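Local coordinates for protein proline dehydrogenase (Bradyrhizobium japonicum USDA 110, PDB 3HAZ) that probably oxidises proline to glutamate in two steps, pairing an FAD-dependent proline dehydrogenase with an NAD-dependent aldehyde dehydrogenase in a single chain, at residues L342-Y347 against T367-T372. Sequence-based numbering, arbitrary orientation.
Sequences LVKGAY and TRKAMT. With FAD (flavin-adenine dinucleotide), chain C; SO4 (sulfate ion), chain F.
Lys344 and Thr372 touch where the loop after barrel strand 338-343 comes near the start of helix 369-384, and FAD joins the two segments. Val343, the last strand residue, lays its branched side chain over one face of the isoalloxazine, CG2 3.5 Å from FAD N1; a compact apolar group suits a flat ring. At Lys344 the chain starts aliphatic, CB resting 3.7 Å from Thr372 CG2. With its CG anti to the carbonyl carbon (chi1 -69°) and the rest extended, Lys344 NZ reaches the pyrophosphate, 2.9 Å from FAD O2A and weakly bonded to FAD O1P. Asp373 forms salt bridges with both Lys344 and Lys369, whose chain bends at chi2 to bring Lys369 NZ 2.9 Å from the same FAD O2A. A methionine in place of Lys344 would probably leave the pyrophosphate and Asp373 short of a positive partner. Gly345 has backbone angles at which a CB would collide with the preceding carbonyl; its N binds FAD O4', while its O takes the ribose hydroxyl FAD O2B at 2.6 Å, and O3B too. Ala346 N donates to the flavin carbonyl FAD O2 (2.8 Å, 161°), and the edge of Tyr347 lies beside that oxygen. At the adenine, Thr372 OG1 donates to ring nitrogen FAD N3A at 2.7 Å and Thr367 O accepts from the amine FAD N6A. Both segments thus jointly hold the dinucleotide, the two lysines round FAD O2A and Asp373 probably offsetting part of its phosphate charge.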
ATOM      1  N   LEU A 342      31.080  29.610  26.557  1.00 21.75           N
ATOM      2  CA  LEU A 342      30.646  28.644  25.557  1.00 18.76           C
ATOM      3  C   LEU A 342      29.171  28.330  25.769  1.00 20.29           C
ATOM      4  O   LEU A 342      28.759  27.945  26.863  1.00 21.65           O
ATOM      5  CB  LEU A 342      31.473  27.362  25.637  1.00 14.47           C
ATOM      6  CG  LEU A 342      31.242  26.354  24.514  1.00 17.32           C
ATOM      7  CD1 LEU A 342      31.783  26.896  23.178  1.00 15.23           C
ATOM      8  CD2 LEU A 342      31.871  25.005  24.863  1.00 18.30           C
ATOM      9  N   VAL A 343      28.379  28.507  24.717  1.00 17.06           N
ATOM     10  CA  VAL A 343      26.955  28.221  24.763  1.00 18.48           C
ATOM     11  C   VAL A 343      26.634  27.346  23.562  1.00 20.01           C
ATOM     12  O   VAL A 343      27.443  27.220  22.640  1.00 17.43           O
ATOM     13  CB  VAL A 343      26.115  29.507  24.620  1.00 18.22           C
ATOM     14  CG1 VAL A 343      26.555  30.568  25.632  1.00 15.26           C
ATOM     15  CG2 VAL A 343      26.223  30.043  23.187  1.00 14.04           C
ATOM     16  N   LYS A 344      25.451  26.753  23.556  1.00 11.94           N
ATOM     17  CA  LYS A 344      25.014  26.038  22.371  1.00 15.91           C
ATOM     18  C   LYS A 344      24.503  27.030  21.321  1.00 19.98           C
ATOM     19  O   LYS A 344      25.109  27.165  20.255  1.00 24.15           O
ATOM     20  CB  LYS A 344      24.014  24.940  22.740  1.00 16.95           C
ATOM     21  CG  LYS A 344      24.709  23.811  23.514  1.00 19.24           C
ATOM     22  CD  LYS A 344      23.766  22.757  24.096  1.00 13.52           C
ATOM     23  CE  LYS A 344      24.567  21.805  24.993  1.00 17.40           C
ATOM     24  NZ  LYS A 344      23.739  20.735  25.606  1.00 20.30           N
ATOM     25  N   GLY A 345      23.439  27.767  21.630  1.00 13.93           N
ATOM     26  CA  GLY A 345      22.975  28.798  20.710  1.00 17.53           C
ATOM     27  C   GLY A 345      21.488  29.090  20.779  1.00 19.68           C
ATOM     28  O   GLY A 345      20.671  28.174  20.842  1.00 20.91           O
ATOM     29  N   ALA A 346      21.132  30.371  20.744  1.00 18.26           N
ATOM     30  CA  ALA A 346      19.751  30.787  21.001  1.00 19.38           C
ATOM     31  C   ALA A 346      18.890  31.086  19.770  1.00 17.70           C
ATOM     32  O   ALA A 346      17.723  31.448  19.918  1.00 20.00           O
ATOM     33  CB  ALA A 346      19.734  31.989  21.936  1.00 17.18           C
ATOM     34  N   TYR A 347      19.450  30.948  18.571  1.00 14.75           N
ATOM     35  CA  TYR A 347      18.763  31.411  17.362  1.00 15.82           C
ATOM     36  C   TYR A 347      18.582  30.318  16.307  1.00 16.84           C
ATOM     37  O   TYR A 347      18.486  30.621  15.115  1.00 17.75           O
ATOM     38  CB  TYR A 347      19.533  32.585  16.723  1.00 22.64           C
ATOM     39  CG  TYR A 347      19.843  33.736  17.666  1.00 19.42           C
ATOM     40  CD1 TYR A 347      20.945  33.691  18.516  1.00 18.65           C
ATOM     41  CD2 TYR A 347      19.038  34.877  17.692  1.00 21.12           C
ATOM     42  CE1 TYR A 347      21.236  34.746  19.378  1.00 17.66           C
ATOM     43  CE2 TYR A 347      19.320  35.936  18.546  1.00 21.99           C
ATOM     44  CZ  TYR A 347      20.419  35.863  19.383  1.00 22.24           C
ATOM     45  OH  TYR A 347      20.692  36.902  20.233  1.00 24.65           O
ATOM     46  N   THR A 367      21.965  20.579  12.301  1.00 16.34           N
ATOM     47  CA  THR A 367      20.517  20.411  12.230  1.00 14.33           C
ATOM     48  C   THR A 367      20.017  19.244  13.069  1.00 19.14           C
ATOM     49  O   THR A 367      18.809  19.037  13.186  1.00 21.96           O
ATOM     50  CB  THR A 367      20.016  20.262  10.782  1.00 24.42           C
ATOM     51  OG1 THR A 367      20.850  19.339  10.073  1.00 25.63           O
ATOM     52  CG2 THR A 367      20.036  21.612  10.070  1.00 19.22           C
ATOM     53  N   ARG A 368      20.940  18.469  13.633  1.00 16.49           N
ATOM     54  CA  ARG A 368      20.561  17.490  14.646  1.00 24.96           C
ATOM     55  C   ARG A 368      21.080  17.931  16.011  1.00 24.06           C
ATOM     56  O   ARG A 368      22.242  18.311  16.150  1.00 26.03           O
ATOM     57  CB  ARG A 368      21.073  16.089  14.296  1.00 25.98           C
ATOM     58  CG  ARG A 368      20.267  15.408  13.196  1.00 27.41           C
ATOM     59  CD  ARG A 368      20.641  13.940  13.050  1.00 22.42           C
ATOM     60  NE  ARG A 368      20.317  13.168  14.247  1.00 34.45           N
ATOM     61  CZ  ARG A 368      20.509  11.857  14.362  1.00 40.75           C
ATOM     62  NH1 ARG A 368      21.020  11.169  13.348  1.00 34.53           N
ATOM     63  NH2 ARG A 368      20.191  11.234  15.490  1.00 36.62           N
ATOM     64  N   LYS A 369      20.212  17.867  17.010  1.00 18.56           N
ATOM     65  CA  LYS A 369      20.525  18.359  18.346  1.00 21.84           C
ATOM     66  C   LYS A 369      21.755  17.658  18.927  1.00 27.31           C
ATOM     67  O   LYS A 369      22.597  18.291  19.582  1.00 24.93           O
ATOM     68  CB  LYS A 369      19.304  18.189  19.260  1.00 24.22           C
ATOM     69  CG  LYS A 369      19.268  19.112  20.486  1.00 24.69           C
ATOM     70  CD  LYS A 369      20.051  18.523  21.649  1.00 31.91           C
ATOM     71  CE  LYS A 369      19.817  19.309  22.930  1.00 24.91           C
ATOM     72  NZ  LYS A 369      20.432  18.637  24.108  1.00 24.77           N
ATOM     73  N   ALA A 370      21.865  16.356  18.671  1.00 20.39           N
ATOM     74  CA  ALA A 370      22.994  15.565  19.156  1.00 24.08           C
ATOM     75  C   ALA A 370      24.324  16.050  18.588  1.00 24.43           C
ATOM     76  O   ALA A 370      25.361  15.898  19.228  1.00 24.67           O
ATOM     77  CB  ALA A 370      22.795  14.084  18.837  1.00 26.08           C
ATOM     78  N   MET A 371      24.296  16.612  17.381  1.00 23.12           N
ATOM     79  CA  MET A 371      25.505  17.174  16.782  1.00 20.32           C
ATOM     80  C   MET A 371      25.928  18.456  17.508  1.00 22.69           C
ATOM     81  O   MET A 371      27.119  18.726  17.678  1.00 22.56           O
ATOM     82  CB  MET A 371      25.315  17.435  15.281  1.00 19.60           C
ATOM     83  CG  MET A 371      25.407  16.186  14.400  1.00 22.10           C
ATOM     84  SD  MET A 371      27.042  15.405  14.446  1.00 26.31           S
ATOM     85  CE  MET A 371      28.061  16.549  13.508  1.00 20.45           C
ATOM     86  N   THR A 372      24.951  19.248  17.937  1.00 15.69           N
ATOM     87  CA  THR A 372      25.267  20.429  18.731  1.00 19.04           C
ATOM     88  C   THR A 372      25.877  19.997  20.056  1.00 27.24           C
ATOM     89  O   THR A 372      26.860  20.577  20.521  1.00 23.07           O
ATOM     90  CB  THR A 372      24.029  21.309  18.982  1.00 16.06           C
ATOM     91  OG1 THR A 372      23.697  22.007  17.774  1.00 19.35           O
ATOM     92  CG2 THR A 372      24.302  22.327  20.090  1.00 16.44           C
TER
HETATM   93  PA  FAD C2001      19.895  21.794  25.783  1.00 18.91           P
HETATM   94  O1A FAD C2001      18.343  21.312  25.952  1.00 21.34           O
HETATM   95  O2A FAD C2001      20.852  20.729  26.083  1.00 25.24           O
HETATM   96  O5B FAD C2001      20.127  22.266  24.245  1.00 22.31           O
HETATM   97  C5B FAD C2001      19.236  23.199  23.704  1.00 24.04           C
HETATM   98  C4B FAD C2001      19.790  23.733  22.377  1.00 20.13           C
HETATM   99  O4B FAD C2001      20.469  22.773  21.399  1.00 18.48           O
HETATM  100  C3B FAD C2001      19.424  24.915  21.709  1.00 19.76           C
HETATM  101  O3B FAD C2001      19.286  26.108  22.463  1.00 17.71           O
HETATM  102  C2B FAD C2001      20.229  24.880  20.435  1.00 19.79           C
HETATM  103  O2B FAD C2001      21.381  25.701  20.379  1.00 18.92           O
HETATM  104  C1B FAD C2001      20.455  23.438  20.153  1.00 19.68           C
HETATM  105  N9A FAD C2001      19.496  22.749  19.309  1.00 23.84           N
HETATM  106  C8A FAD C2001      18.149  22.502  19.555  1.00 22.43           C
HETATM  107  N7A FAD C2001      17.661  21.777  18.501  1.00 17.56           N
HETATM  108  C5A FAD C2001      18.727  21.571  17.594  1.00 18.78           C
HETATM  109  C6A FAD C2001      18.810  20.860  16.271  1.00 19.68           C
HETATM  110  N6A FAD C2001      17.634  20.218  15.698  1.00 21.45           N
HETATM  111  N1A FAD C2001      19.951  20.804  15.618  1.00 22.84           N
HETATM  112  C2A FAD C2001      21.107  21.405  16.154  1.00 18.24           C
HETATM  113  N3A FAD C2001      21.026  22.090  17.424  1.00 24.31           N
HETATM  114  C4A FAD C2001      19.836  22.146  18.104  1.00 20.28           C
HETATM  115  N1  FAD C2001      23.124  31.752  23.080  1.00 17.50           N
HETATM  116  C2  FAD C2001      23.535  32.557  22.045  1.00 14.53           C
HETATM  117  O2  FAD C2001      23.214  32.215  20.749  1.00 20.11           O
HETATM  118  N3  FAD C2001      24.253  33.769  22.323  1.00 23.87           N
HETATM  119  C4  FAD C2001      24.532  34.123  23.613  1.00 19.21           C
HETATM  120  O4  FAD C2001      25.290  35.270  23.881  1.00 21.37           O
HETATM  121  C4X FAD C2001      24.108  33.280  24.698  1.00 17.76           C
HETATM  122  N5  FAD C2001      24.414  33.649  26.114  1.00 17.46           N
HETATM  123  C5X FAD C2001      23.982  32.809  27.170  1.00 22.61           C
HETATM  124  C6  FAD C2001      24.276  33.179  28.562  1.00 20.96           C
HETATM  125  C7  FAD C2001      23.849  32.336  29.613  1.00 21.13           C
HETATM  126  C7M FAD C2001      24.139  32.741  31.050  1.00 18.23           C
HETATM  127  C8  FAD C2001      23.114  31.084  29.318  1.00 25.68           C
HETATM  128  C8M FAD C2001      22.632  30.150  30.441  1.00 22.32           C
HETATM  129  C9  FAD C2001      22.835  30.734  27.985  1.00 21.59           C
HETATM  130  C9A FAD C2001      23.269  31.612  26.883  1.00 22.86           C
HETATM  131  N10 FAD C2001      22.980  31.254  25.492  1.00 20.92           N
HETATM  132  C10 FAD C2001      23.423  32.118  24.422  1.00 17.95           C
HETATM  133  C1' FAD C2001      22.391  29.929  25.116  1.00 19.82           C
HETATM  134  C2' FAD C2001      20.848  29.878  24.982  1.00 19.73           C
HETATM  135  O2' FAD C2001      20.265  31.022  25.596  1.00 17.38           O
HETATM  136  C3' FAD C2001      20.338  28.553  25.573  1.00 20.59           C
HETATM  137  O3' FAD C2001      20.325  28.628  26.995  1.00 21.57           O
HETATM  138  C4' FAD C2001      21.201  27.315  25.137  1.00 25.15           C
HETATM  139  O4' FAD C2001      21.516  27.203  23.792  1.00 20.49           O
HETATM  140  C5' FAD C2001      20.643  25.986  25.713  1.00 22.17           C
HETATM  141  O5' FAD C2001      21.632  24.974  25.822  1.00 29.89           O
HETATM  142  P   FAD C2001      21.458  23.862  27.040  1.00 19.02           P
HETATM  143  O1P FAD C2001      22.790  22.858  27.067  1.00 29.81           O
HETATM  144  O2P FAD C2001      21.262  24.556  28.318  1.00 17.83           O
HETATM  145  O3P FAD C2001      20.051  23.082  26.760  1.00 26.15           O
HETATM  146  S   SO4 F1001      18.607  13.940  17.623  1.00 52.23           S
HETATM  147  O1  SO4 F1001      18.941  12.522  17.751  1.00 59.94           O
HETATM  148  O2  SO4 F1001      18.205  14.249  16.250  1.00 44.56           O
HETATM  149  O3  SO4 F1001      17.503  14.240  18.528  1.00 62.06           O
HETATM  150  O4  SO4 F1001      19.781  14.727  17.973  1.00 44.63           O